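Local coordinates for protein TbpB (Actinobacillus pleuropneumoniae, PDB 3HOL) that probably binds host transferrin at the bacterial surface, serving as the lipoprotein component of a receptor for iron acquisition, at residues A[63-68]-A[97-102]; A[124-129]-A[225-230]; A[26-31]-A[237-242]; A[56-61]-A[75-80]. One frame throughout, in Å; residues are numbered along the deposited sequence.

Interaction 1: residues A[63-68]-A[97-102]; sequences KANSSK and SNEKGY
Asn65 and Glu99 meet with their side chains crossing at about a right angle, beside the five-stranded antiparallel sheet probably forming the N-lobe handle of this two-lobed barrel-and-handle protein. Asn65 comes from the connection between the edge strands 50-52 and 72-74, while Glu99 sits just before strand 101-107. Asn65 touches with its amide nitrogen and, behind it, CB, both directed at Glu99 OE2. Asn65 ND2 donates to Glu99 OE2 at 2.9 Å with an N-H...O angle of 155°, arriving on the syn side of the carboxylate, though well out of its plane. The two flat groups are turned 44° apart, so they meet at a twist and not as a coplanar pair. Glu99 has CG wedged between its backbone N and carbonyl carbon (chi1 67°), and from there the chain runs out extended, carrying the carboxylate across to the helical turn. The oxygens are shared: OE2 is also hydrogen-bonded to the hydroxyl of Tyr69, and Glu99 OE1 receives a weak bond from Tyr102 OH at 2.8 Å. Bonded at both oxygens, though weakly at OE1, the carboxylate is probably restrained in rotation about its last bond. Tyr102 stacks in turn on Tyr62, just ahead of the turn. Asn65 ND2 lies at the edge of the Tyr102 ring, close to its plane and 3.6 Å from Tyr102 OH.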
loop_
_atom_site.group_PDB
_atom_site.type_symbol
_atom_site.label_atom_id
_atom_site.label_comp_id
_atom_site.label_asym_id
_atom_site.label_seq_id
_atom_site.Cartn_x
_atom_site.Cartn_y
_atom_site.Cartn_z
ATOM N N LYS A 63 -7.599 -22.706 1.222
ATOM C CA LYS A 63 -8.506 -23.453 0.360
ATOM C C LYS A 63 -8.180 -24.968 0.308
ATOM O O LYS A 63 -9.094 -25.791 0.380
ATOM C CB LYS A 63 -8.487 -22.890 -1.076
ATOM C CG LYS A 63 -9.047 -23.866 -2.117
ATOM C CD LYS A 63 -10.549 -23.970 -2.037
ATOM C CE LYS A 63 -11.127 -24.850 -3.187
ATOM N NZ LYS A 63 -12.605 -24.756 -3.067
ATOM N N ALA A 64 -6.898 -25.318 0.156
ATOM C CA ALA A 64 -6.490 -26.724 0.038
ATOM C C ALA A 64 -6.868 -27.522 1.298
ATOM O O ALA A 64 -7.372 -28.645 1.183
ATOM C CB ALA A 64 -4.975 -26.851 -0.249
ATOM N N ASN A 65 -6.643 -26.920 2.468
ATOM C CA ASN A 65 -6.997 -27.507 3.755
ATOM C C ASN A 65 -8.469 -27.889 3.787
ATOM O O ASN A 65 -8.842 -28.927 4.344
ATOM C CB ASN A 65 -6.781 -26.492 4.884
ATOM C CG ASN A 65 -5.370 -26.483 5.426
ATOM O OD1 ASN A 65 -4.407 -26.751 4.705
ATOM N ND2 ASN A 65 -5.234 -26.146 6.702
ATOM N N SER A 66 -9.300 -27.030 3.192
ATOM C CA SER A 66 -10.749 -27.176 3.275
ATOM C C SER A 66 -11.334 -28.392 2.546
ATOM O O SER A 66 -12.450 -28.828 2.848
ATOM C CB SER A 66 -11.443 -25.876 2.849
ATOM O OG SER A 66 -11.505 -25.749 1.437
ATOM N N SER A 67 -10.577 -28.945 1.599
ATOM C CA SER A 67 -10.966 -30.195 0.933
ATOM C C SER A 67 -11.146 -31.371 1.890
ATOM O O SER A 67 -11.834 -32.316 1.548
ATOM C CB SER A 67 -9.935 -30.584 -0.131
ATOM O OG SER A 67 -8.730 -31.038 0.490
ATOM N N LYS A 68 -10.527 -31.320 3.068
ATOM C CA LYS A 68 -10.648 -32.393 4.064
ATOM C C LYS A 68 -11.771 -32.154 5.060
ATOM O O LYS A 68 -11.989 -32.988 5.957
ATOM C CB LYS A 68 -9.338 -32.558 4.870
ATOM C CG LYS A 68 -8.086 -33.002 4.068
ATOM C CD LYS A 68 -6.834 -32.399 4.762
ATOM C CE LYS A 68 -5.527 -33.176 4.533
ATOM N NZ LYS A 68 -5.167 -33.222 3.083
ATOM N N SER A 97 -11.280 -33.231 16.707
ATOM C CA SER A 97 -10.111 -32.379 16.870
ATOM C C SER A 97 -9.620 -31.777 15.547
ATOM O O SER A 97 -8.657 -31.024 15.541
ATOM C CB SER A 97 -8.990 -33.191 17.529
ATOM O OG SER A 97 -8.685 -34.308 16.711
ATOM N N ASN A 98 -10.261 -32.076 14.426
ATOM C CA ASN A 98 -9.837 -31.456 13.167
ATOM C C ASN A 98 -10.076 -29.934 13.277
ATOM O O ASN A 98 -10.761 -29.480 14.192
ATOM C CB ASN A 98 -10.522 -32.090 11.969
ATOM C CG ASN A 98 -9.885 -33.437 11.570
ATOM O OD1 ASN A 98 -8.859 -33.869 12.127
ATOM N ND2 ASN A 98 -10.459 -34.066 10.587
ATOM N N GLU A 99 -9.462 -29.164 12.397
ATOM C CA GLU A 99 -9.572 -27.695 12.491
ATOM C C GLU A 99 -10.958 -27.219 12.098
ATOM O O GLU A 99 -11.625 -27.882 11.304
ATOM C CB GLU A 99 -8.511 -27.041 11.628
ATOM C CG GLU A 99 -8.661 -27.240 10.135
ATOM C CD GLU A 99 -7.595 -26.432 9.359
ATOM O OE1 GLU A 99 -6.645 -25.902 9.982
ATOM O OE2 GLU A 99 -7.729 -26.322 8.137
ATOM N N LYS A 100 -11.395 -26.111 12.687
ATOM C CA LYS A 100 -12.671 -25.473 12.302
ATOM C C LYS A 100 -12.586 -24.574 11.018
ATOM O O LYS A 100 -13.538 -24.522 10.212
ATOM C CB LYS A 100 -13.255 -24.706 13.502
ATOM C CG LYS A 100 -14.473 -23.838 13.205
ATOM C CD LYS A 100 -15.749 -24.656 12.813
ATOM C CE LYS A 100 -16.931 -23.719 12.692
ATOM N NZ LYS A 100 -18.171 -24.475 12.397
ATOM N N GLY A 101 -11.466 -23.859 10.847
ATOM C CA GLY A 101 -11.261 -23.004 9.677
ATOM C C GLY A 101 -10.641 -21.649 10.001
ATOM O O GLY A 101 -9.897 -21.491 11.002
ATOM N N TYR A 102 -10.952 -20.669 9.146
ATOM C CA TYR A 102 -10.259 -19.391 9.132
ATOM C C TYR A 102 -11.194 -18.251 8.765
ATOM O O TYR A 102 -12.200 -18.460 8.068
ATOM C CB TYR A 102 -9.098 -19.409 8.113
ATOM C CG TYR A 102 -8.102 -20.518 8.353
ATOM C CD1 TYR A 102 -6.972 -20.283 9.125
ATOM C CD2 TYR A 102 -8.305 -21.813 7.824
ATOM C CE1 TYR A 102 -6.060 -21.287 9.371
ATOM C CE2 TYR A 102 -7.385 -22.840 8.088
ATOM C CZ TYR A 102 -6.272 -22.550 8.850
ATOM O OH TYR A 102 -5.348 -23.532 9.148
#

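Interaction 2: residues A[124-129]-A[225-230]; sequences GSWDFT and NFFSAD
Phe128 and Phe227 have the nearest CA atoms of the two segments, yet these stand 10.0 Å apart, so the extended strand 124-129 and the irregular loop 225-230 meet through rings alone. Phe227 presents its edge to the face of Phe128 in a T-shaped stack, with centroids 5.0 Å apart and planes at 83°. CE1 of Phe227 lies over the centre of the Phe128 ring, and Phe227 CZ comes within 3.6 Å of Phe128 CZ. Trp126, two residues earlier on the same face of the strand, turns its own edge toward the face of Phe227 in an offset edge-to-face pair, Trp126 CH2 standing 4.0 Å from Phe227 CE1. Such a cluster suits the inward side of an antiparallel barrel: Ile195 touches Trp126 and Phe227, and Leu257 touches Phe128 and Phe227, while Trp126 NE1 is hydrogen-bonded to Ser189 O. Both strand rings have CG between backbone N and carbonyl carbon (chi1 65° and 60°), which sends them off in matching directions. On the loop, an Asx turn fixes the base of Phe227, whose backbone N donates to Asn225 OD1 at 2.9 Å from above the carbonyl plane.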
loop_
_atom_site.group_PDB
_atom_site.type_symbol
_atom_site.label_atom_id
_atom_site.label_comp_id
_atom_site.label_asym_id
_atom_site.label_seq_id
_atom_site.Cartn_x
_atom_site.Cartn_y
_atom_site.Cartn_z
ATOM N N GLY A 124 -21.257 -2.995 2.600
ATOM C CA GLY A 124 -20.800 -4.377 2.422
ATOM C C GLY A 124 -21.170 -5.261 3.602
ATOM O O GLY A 124 -22.272 -5.148 4.142
ATOM N N SER A 125 -20.270 -6.189 3.975
ATOM C CA SER A 125 -20.575 -7.152 5.032
ATOM C C SER A 125 -19.468 -7.155 6.052
ATOM O O SER A 125 -18.483 -6.452 5.904
ATOM C CB SER A 125 -20.681 -8.579 4.474
ATOM O OG SER A 125 -19.415 -8.999 3.938
ATOM N N TRP A 126 -19.658 -7.929 7.113
ATOM C CA TRP A 126 -18.561 -8.187 8.029
ATOM C C TRP A 126 -18.725 -9.650 8.468
ATOM O O TRP A 126 -19.777 -10.249 8.218
ATOM C CB TRP A 126 -18.539 -7.192 9.192
ATOM C CG TRP A 126 -19.751 -7.224 10.179
ATOM C CD1 TRP A 126 -21.037 -6.760 9.945
ATOM C CD2 TRP A 126 -19.736 -7.678 11.534
ATOM N NE1 TRP A 126 -21.822 -6.942 11.075
ATOM C CE2 TRP A 126 -21.046 -7.504 12.057
ATOM C CE3 TRP A 126 -18.750 -8.252 12.352
ATOM C CZ2 TRP A 126 -21.390 -7.873 13.353
ATOM C CZ3 TRP A 126 -19.092 -8.617 13.664
ATOM C CH2 TRP A 126 -20.416 -8.423 14.147
ATOM N N ASP A 127 -17.656 -10.214 9.029
ATOM C CA ASP A 127 -17.591 -11.591 9.475
ATOM C C ASP A 127 -16.681 -11.594 10.701
ATOM O O ASP A 127 -15.986 -10.599 10.952
ATOM C CB ASP A 127 -16.979 -12.457 8.357
ATOM C CG ASP A 127 -17.999 -12.767 7.259
ATOM O OD1 ASP A 127 -18.913 -13.548 7.553
ATOM O OD2 ASP A 127 -17.856 -12.225 6.127
ATOM N N PHE A 128 -16.655 -12.702 11.441
ATOM C CA PHE A 128 -15.919 -12.753 12.695
ATOM C C PHE A 128 -15.685 -14.174 13.103
ATOM O O PHE A 128 -16.390 -15.103 12.636
ATOM C CB PHE A 128 -16.682 -12.056 13.866
ATOM C CG PHE A 128 -18.052 -12.670 14.181
ATOM C CD1 PHE A 128 -18.175 -13.737 15.078
ATOM C CD2 PHE A 128 -19.215 -12.154 13.611
ATOM C CE1 PHE A 128 -19.443 -14.304 15.352
ATOM C CE2 PHE A 128 -20.466 -12.717 13.878
ATOM C CZ PHE A 128 -20.567 -13.794 14.760
ATOM N N THR A 129 -14.718 -14.332 14.010
ATOM C CA THR A 129 -14.661 -15.554 14.831
ATOM C C THR A 129 -14.507 -15.141 16.290
ATOM O O THR A 129 -13.779 -14.180 16.581
ATOM C CB THR A 129 -13.546 -16.576 14.407
ATOM O OG1 THR A 129 -13.512 -17.663 15.355
ATOM C CG2 THR A 129 -12.103 -15.925 14.327
ATOM N N ASN A 225 -23.701 -12.322 25.139
ATOM C CA ASN A 225 -23.395 -11.366 24.086
ATOM C C ASN A 225 -21.927 -11.528 23.700
ATOM O O ASN A 225 -21.035 -11.244 24.503
ATOM C CB ASN A 225 -23.742 -9.941 24.583
ATOM C CG ASN A 225 -23.121 -8.850 23.722
ATOM O OD1 ASN A 225 -22.839 -9.063 22.549
ATOM N ND2 ASN A 225 -22.890 -7.690 24.300
ATOM N N PHE A 226 -21.662 -12.048 22.497
ATOM C CA PHE A 226 -20.277 -12.277 22.036
ATOM C C PHE A 226 -19.468 -10.990 21.698
ATOM O O PHE A 226 -18.255 -11.071 21.447
ATOM C CB PHE A 226 -20.292 -13.218 20.827
ATOM C CG PHE A 226 -20.432 -14.653 21.227
ATOM C CD1 PHE A 226 -19.313 -15.399 21.597
ATOM C CD2 PHE A 226 -21.703 -15.235 21.334
ATOM C CE1 PHE A 226 -19.458 -16.745 22.027
ATOM C CE2 PHE A 226 -21.847 -16.554 21.747
ATOM C CZ PHE A 226 -20.736 -17.315 22.087
ATOM N N PHE A 227 -20.155 -9.844 21.659
ATOM C CA PHE A 227 -19.616 -8.594 21.061
ATOM C C PHE A 227 -19.574 -7.471 22.100
ATOM O O PHE A 227 -20.016 -6.345 21.825
ATOM C CB PHE A 227 -20.522 -8.163 19.877
ATOM C CG PHE A 227 -20.925 -9.329 18.978
ATOM C CD1 PHE A 227 -20.009 -9.879 18.103
ATOM C CD2 PHE A 227 -22.221 -9.877 19.045
ATOM C CE1 PHE A 227 -20.340 -10.970 17.286
ATOM C CE2 PHE A 227 -22.566 -10.972 18.241
ATOM C CZ PHE A 227 -21.621 -11.516 17.359
ATOM N N SER A 228 -19.053 -7.789 23.288
ATOM C CA SER A 228 -19.168 -6.837 24.409
ATOM C C SER A 228 -17.913 -5.987 24.535
ATOM O O SER A 228 -17.933 -4.955 25.211
ATOM C CB SER A 228 -19.461 -7.559 25.741
ATOM O OG SER A 228 -18.351 -8.377 26.154
ATOM N N ALA A 229 -16.829 -6.436 23.917
ATOM C CA ALA A 229 -15.506 -5.812 24.101
ATOM C C ALA A 229 -15.229 -4.781 23.026
ATOM O O ALA A 229 -15.541 -5.011 21.852
ATOM C CB ALA A 229 -14.439 -6.867 24.060
ATOM N N ASP A 230 -14.656 -3.648 23.412
ATOM C CA ASP A 230 -14.193 -2.675 22.424
ATOM C C ASP A 230 -12.885 -3.146 21.784
ATOM O O ASP A 230 -12.219 -4.080 22.284
ATOM C CB ASP A 230 -13.911 -1.314 23.095
ATOM C CG ASP A 230 -15.169 -0.637 23.659
ATOM O OD1 ASP A 230 -16.270 -0.799 23.141
ATOM O OD2 ASP A 230 -15.051 0.077 24.660
#

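Interaction 3: residues A[26-31]-A[237-242]; sequences PALGYV and GFYGPK
The seam between the N-lobe barrel and its neighbouring five-stranded sheet, probably the handle, is bridged here by one tyrosine. Tyr239 ends barrel strand 231-239 and reaches for the backbone just before strand 29-33, where two successive carbonyls converge on its hydroxyl. Leu28 O is the nearer, 2.7 Å from Tyr239 OH, and the hydroxyl makes a weak hydrogen bond to it if its proton is turned that way. Ala27 O lies 3.2 Å from the same Tyr239 OH. The two carbonyls approach differently: Ala27 O sits at the ring edge near its plane, whereas Leu28 O comes in obliquely, also passing 3.5 Å from Tyr239 CZ. With CG anti to the carbonyl carbon (chi1 -62°), the phenol projects from the end of its strand toward the other segment. The Leu28 side chain starts off away from it and adds just a loose apolar touch, Leu28 CD2 to Tyr239 CE1 at 4.5 Å.

The strongest polar partner of the hydroxyl is a third residue. Arg206 bonds to it through NH1 and makes a weak hydrogen bond to Ala27 O through NH2, so its guanidinium spans the junction beside the phenol; its charge would be expected to polarise the hydroxyl. The ring also rests on Tyr105 of strand 101-107 and Ala247 of strand 245-251, one in each sheet. Tyr239 and Arg206 thus join the end of a barrel strand to the entry of a strand in the adjoining sheet, consistent with the barrel-and-handle build of a TbpB lobe.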
loop_
_atom_site.group_PDB
_atom_site.type_symbol
_atom_site.label_atom_id
_atom_site.label_comp_id
_atom_site.label_asym_id
_atom_site.label_seq_id
_atom_site.Cartn_x
_atom_site.Cartn_y
_atom_site.Cartn_z
ATOM N N PRO A 26 0.173 -2.143 7.937
ATOM C CA PRO A 26 -0.613 -2.352 6.735
ATOM C C PRO A 26 -0.184 -3.631 6.034
ATOM O O PRO A 26 0.986 -4.031 6.122
ATOM C CB PRO A 26 -0.287 -1.102 5.890
ATOM C CG PRO A 26 1.119 -0.774 6.308
ATOM C CD PRO A 26 1.047 -0.972 7.812
ATOM N N ALA A 27 -1.124 -4.306 5.371
ATOM C CA ALA A 27 -0.768 -5.465 4.534
ATOM C C ALA A 27 -1.841 -5.660 3.473
ATOM O O ALA A 27 -2.907 -5.088 3.626
ATOM C CB ALA A 27 -0.704 -6.711 5.399
ATOM N N LEU A 28 -1.604 -6.476 2.433
ATOM C CA LEU A 28 -2.685 -6.712 1.476
ATOM C C LEU A 28 -3.875 -7.300 2.214
ATOM O O LEU A 28 -5.032 -7.031 1.863
ATOM C CB LEU A 28 -2.259 -7.592 0.283
ATOM C CG LEU A 28 -1.241 -6.943 -0.669
ATOM C CD1 LEU A 28 -0.967 -7.877 -1.862
ATOM C CD2 LEU A 28 -1.743 -5.583 -1.172
ATOM N N GLY A 29 -3.591 -8.136 3.211
ATOM C CA GLY A 29 -4.663 -8.813 3.942
ATOM C C GLY A 29 -4.148 -9.543 5.170
ATOM O O GLY A 29 -2.932 -9.555 5.429
ATOM N N TYR A 30 -5.088 -10.091 5.948
ATOM C CA TYR A 30 -4.757 -10.887 7.126
ATOM C C TYR A 30 -5.707 -12.063 7.261
ATOM O O TYR A 30 -6.891 -11.953 6.889
ATOM C CB TYR A 30 -4.898 -10.036 8.386
ATOM C CG TYR A 30 -3.761 -9.037 8.563
ATOM C CD1 TYR A 30 -2.525 -9.446 9.062
ATOM C CD2 TYR A 30 -3.917 -7.688 8.195
ATOM C CE1 TYR A 30 -1.465 -8.551 9.236
ATOM C CE2 TYR A 30 -2.845 -6.768 8.382
ATOM C CZ TYR A 30 -1.637 -7.214 8.874
ATOM O OH TYR A 30 -0.597 -6.326 9.058
ATOM N N VAL A 31 -5.240 -13.122 7.928
ATOM C CA VAL A 31 -6.082 -14.312 8.145
ATOM C C VAL A 31 -5.793 -14.919 9.519
ATOM O O VAL A 31 -4.654 -14.909 9.967
ATOM C CB VAL A 31 -5.880 -15.374 7.007
ATOM C CG1 VAL A 31 -4.417 -15.724 6.835
ATOM C CG2 VAL A 31 -6.750 -16.668 7.252
ATOM N N GLY A 237 -7.612 -0.828 4.695
ATOM C CA GLY A 237 -7.106 -0.059 3.578
ATOM C C GLY A 237 -8.167 0.200 2.527
ATOM O O GLY A 237 -9.216 -0.489 2.494
ATOM N N PHE A 238 -7.888 1.211 1.704
ATOM C CA PHE A 238 -8.621 1.447 0.487
ATOM C C PHE A 238 -7.914 0.764 -0.631
ATOM O O PHE A 238 -6.705 0.828 -0.727
ATOM C CB PHE A 238 -8.711 2.950 0.221
ATOM C CG PHE A 238 -9.507 3.679 1.272
ATOM C CD1 PHE A 238 -10.915 3.567 1.287
ATOM C CD2 PHE A 238 -8.863 4.440 2.246
ATOM C CE1 PHE A 238 -11.674 4.236 2.237
ATOM C CE2 PHE A 238 -9.618 5.105 3.238
ATOM C CZ PHE A 238 -11.049 5.000 3.207
ATOM N N TYR A 239 -8.691 0.090 -1.467
ATOM C CA TYR A 239 -8.144 -0.688 -2.570
ATOM C C TYR A 239 -8.892 -0.317 -3.869
ATOM O O TYR A 239 -10.001 0.207 -3.834
ATOM C CB TYR A 239 -8.339 -2.170 -2.298
ATOM C CG TYR A 239 -7.632 -2.719 -1.063
ATOM C CD1 TYR A 239 -6.405 -3.363 -1.181
ATOM C CD2 TYR A 239 -8.227 -2.649 0.200
ATOM C CE1 TYR A 239 -5.758 -3.911 -0.068
ATOM C CE2 TYR A 239 -7.587 -3.196 1.344
ATOM C CZ TYR A 239 -6.348 -3.843 1.186
ATOM O OH TYR A 239 -5.680 -4.407 2.265
ATOM N N GLY A 240 -8.323 -0.649 -5.016
ATOM C CA GLY A 240 -8.762 -0.005 -6.259
ATOM C C GLY A 240 -7.929 1.244 -6.455
ATOM O O GLY A 240 -7.615 1.944 -5.475
ATOM N N PRO A 241 -7.580 1.569 -7.719
ATOM C CA PRO A 241 -6.671 2.697 -7.930
ATOM C C PRO A 241 -7.157 4.018 -7.338
ATOM O O PRO A 241 -6.335 4.838 -7.005
ATOM C CB PRO A 241 -6.621 2.844 -9.468
ATOM C CG PRO A 241 -6.994 1.463 -9.990
ATOM C CD PRO A 241 -7.862 0.805 -8.961
ATOM N N LYS A 242 -8.475 4.190 -7.242
ATOM C CA LYS A 242 -9.097 5.391 -6.702
ATOM C C LYS A 242 -9.929 5.131 -5.429
ATOM O O LYS A 242 -10.926 5.835 -5.175
ATOM C CB LYS A 242 -9.958 6.066 -7.774
ATOM C CG LYS A 242 -9.185 6.480 -9.007
ATOM C CD LYS A 242 -10.194 6.848 -10.067
ATOM C CE LYS A 242 -9.515 7.051 -11.407
ATOM N NZ LYS A 242 -9.067 8.415 -11.503
#

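Interaction 4: residues A[56-61]-A[75-80]; sequences NLDDVP and KTKDSS
Lys77 reaches Leu57 and Asp58 with a side chain that is extended for most of its length and bent only at the tip. CG is anti to the backbone N (chi1 -170°) and the methylenes continue straight, until chi4 of -80° folds the ammonium aside. The touching is thus done chiefly by Lys77 CE: it lies 3.8 Å from Leu57 CB and 3.3 Å from Asp58 OD1. Lys77 NZ stays 3.9 Å from Asp58 OD1, a long salt bridge whose attraction is probably modest at this exposed position. The two side chains cross at a slant, with the carboxylate oxygen set over the CD-CE stretch of the lysine. Leu57, the more buried partner, also offers its backbone O to Arg85 NH1, while Arg85 NH2 takes Lys75 O, so one guanidinium ties both loops to strand 84-91. Asp58 is placed by its own loop, since its backbone N donates to Asn56 OD1 at 2.8 Å. Asp78 OD1 does likewise for Ser80, accepting from its N and its OG on the same face of the carboxylate. Two loops following the outermost strands of one antiparallel sheet meet in this way, the first built as an Asx turn within a type I beta turn, the second as another Asx turn.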
loop_
_atom_site.group_PDB
_atom_site.type_symbol
_atom_site.label_atom_id
_atom_site.label_comp_id
_atom_site.label_asym_id
_atom_site.label_seq_id
_atom_site.Cartn_x
_atom_site.Cartn_y
_atom_site.Cartn_z
ATOM N N ASN A 56 -4.880 -11.959 -5.002
ATOM C CA ASN A 56 -5.827 -12.545 -5.964
ATOM C C ASN A 56 -7.084 -12.926 -5.216
ATOM O O ASN A 56 -7.037 -13.769 -4.320
ATOM C CB ASN A 56 -5.200 -13.777 -6.689
ATOM C CG ASN A 56 -6.188 -14.510 -7.655
ATOM O OD1 ASN A 56 -7.389 -14.205 -7.750
ATOM N ND2 ASN A 56 -5.641 -15.481 -8.398
ATOM N N LEU A 57 -8.204 -12.326 -5.611
ATOM C CA LEU A 57 -9.482 -12.533 -4.933
ATOM C C LEU A 57 -10.085 -13.925 -5.112
ATOM O O LEU A 57 -10.950 -14.333 -4.336
ATOM C CB LEU A 57 -10.493 -11.461 -5.342
ATOM C CG LEU A 57 -9.978 -10.008 -5.149
ATOM C CD1 LEU A 57 -11.133 -9.074 -5.462
ATOM C CD2 LEU A 57 -9.431 -9.725 -3.696
ATOM N N ASP A 58 -9.619 -14.650 -6.116
ATOM C CA ASP A 58 -10.114 -15.987 -6.363
ATOM C C ASP A 58 -9.439 -17.016 -5.502
ATOM O O ASP A 58 -9.944 -18.128 -5.382
ATOM C CB ASP A 58 -9.956 -16.324 -7.844
ATOM C CG ASP A 58 -10.968 -15.595 -8.675
ATOM O OD1 ASP A 58 -12.147 -15.591 -8.282
ATOM O OD2 ASP A 58 -10.594 -14.987 -9.683
ATOM N N ASP A 59 -8.290 -16.674 -4.931
ATOM C CA ASP A 59 -7.658 -17.583 -3.981
ATOM C C ASP A 59 -8.041 -17.263 -2.524
ATOM O O ASP A 59 -7.617 -16.232 -1.972
ATOM C CB ASP A 59 -6.145 -17.506 -4.107
ATOM C CG ASP A 59 -5.644 -17.890 -5.493
ATOM O OD1 ASP A 59 -6.315 -18.658 -6.228
ATOM O OD2 ASP A 59 -4.546 -17.424 -5.834
ATOM N N VAL A 60 -8.793 -18.151 -1.899
ATOM C CA VAL A 60 -9.150 -17.996 -0.510
ATOM C C VAL A 60 -8.043 -18.627 0.360
ATOM O O VAL A 60 -7.529 -19.692 0.002
ATOM C CB VAL A 60 -10.520 -18.630 -0.272
ATOM C CG1 VAL A 60 -10.998 -18.393 1.102
ATOM C CG2 VAL A 60 -11.544 -17.984 -1.234
ATOM N N PRO A 61 -7.653 -17.967 1.483
ATOM C CA PRO A 61 -6.639 -18.582 2.330
ATOM C C PRO A 61 -7.012 -20.023 2.739
ATOM O O PRO A 61 -8.164 -20.289 3.061
ATOM C CB PRO A 61 -6.618 -17.683 3.568
ATOM C CG PRO A 61 -7.141 -16.384 3.150
ATOM C CD PRO A 61 -8.049 -16.622 1.965
ATOM N N LYS A 75 -17.134 -18.851 2.211
ATOM C CA LYS A 75 -18.155 -17.831 1.978
ATOM C C LYS A 75 -18.029 -17.402 0.538
ATOM O O LYS A 75 -16.934 -17.197 0.042
ATOM C CB LYS A 75 -17.951 -16.620 2.857
ATOM C CG LYS A 75 -19.210 -15.689 2.867
ATOM C CD LYS A 75 -18.851 -14.324 3.499
ATOM C CE LYS A 75 -20.079 -13.426 3.602
ATOM N NZ LYS A 75 -19.647 -12.087 4.124
ATOM N N THR A 76 -19.168 -17.285 -0.118
ATOM C CA THR A 76 -19.252 -16.974 -1.542
ATOM C C THR A 76 -18.567 -15.631 -1.906
ATOM O O THR A 76 -18.431 -14.738 -1.051
ATOM C CB THR A 76 -20.747 -16.996 -1.984
ATOM O OG1 THR A 76 -20.831 -16.992 -3.412
ATOM C CG2 THR A 76 -21.466 -15.772 -1.465
ATOM N N LYS A 77 -18.115 -15.522 -3.150
ATOM C CA LYS A 77 -17.478 -14.327 -3.661
ATOM C C LYS A 77 -18.544 -13.354 -4.177
ATOM O O LYS A 77 -19.386 -13.734 -4.998
ATOM C CB LYS A 77 -16.555 -14.713 -4.813
ATOM C CG LYS A 77 -15.633 -13.593 -5.283
ATOM C CD LYS A 77 -14.588 -14.159 -6.268
ATOM C CE LYS A 77 -13.604 -13.084 -6.758
ATOM N NZ LYS A 77 -14.172 -12.246 -7.847
ATOM N N ASP A 78 -18.534 -12.122 -3.668
ATOM C CA ASP A 78 -19.464 -11.104 -4.117
ATOM C C ASP A 78 -18.994 -10.564 -5.485
ATOM O O ASP A 78 -17.954 -9.923 -5.573
ATOM C CB ASP A 78 -19.567 -10.001 -3.053
ATOM C CG ASP A 78 -20.523 -8.859 -3.438
ATOM O OD1 ASP A 78 -20.896 -8.704 -4.635
ATOM O OD2 ASP A 78 -20.904 -8.090 -2.513
ATOM N N SER A 79 -19.777 -10.803 -6.548
ATOM C CA SER A 79 -19.335 -10.466 -7.905
ATOM C C SER A 79 -19.176 -8.956 -8.175
ATOM O O SER A 79 -18.556 -8.586 -9.153
ATOM C CB SER A 79 -20.270 -11.089 -8.953
ATOM O OG SER A 79 -20.023 -12.499 -9.001
ATOM N N SER A 80 -19.737 -8.114 -7.319
ATOM C CA SER A 80 -19.611 -6.653 -7.502
ATOM C C SER A 80 -18.289 -6.087 -6.944
ATOM O O SER A 80 -17.959 -4.913 -7.167
ATOM C CB SER A 80 -20.803 -5.949 -6.867
ATOM O OG SER A 80 -20.804 -6.123 -5.445
#

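The four contacts divide between two sheets of one lobe. Interactions 1 and 4 lie at the margins of the five-stranded sheet and use charge and amide chemistry, partly exposed to solvent; their segments adjoin in sequence and alternate along the chain. Interaction 2 is buried and wholly aromatic, inside the barrel, whereas interaction 3 is buried but polar, joining two sheets through backbone oxygens and a hydroxyl. Val31 links three of them: Val31 CG2 packs 3.7 Å from Tyr102 CB of interaction 1 and 3.8 Å from Pro61 CB of interaction 4. Besides interaction 3, the salt bridge of Lys75 NZ with Asp127 OD2, 2.7 Å, ties the loop after strand 72-74 to the barrel, connecting interactions 4 and 2.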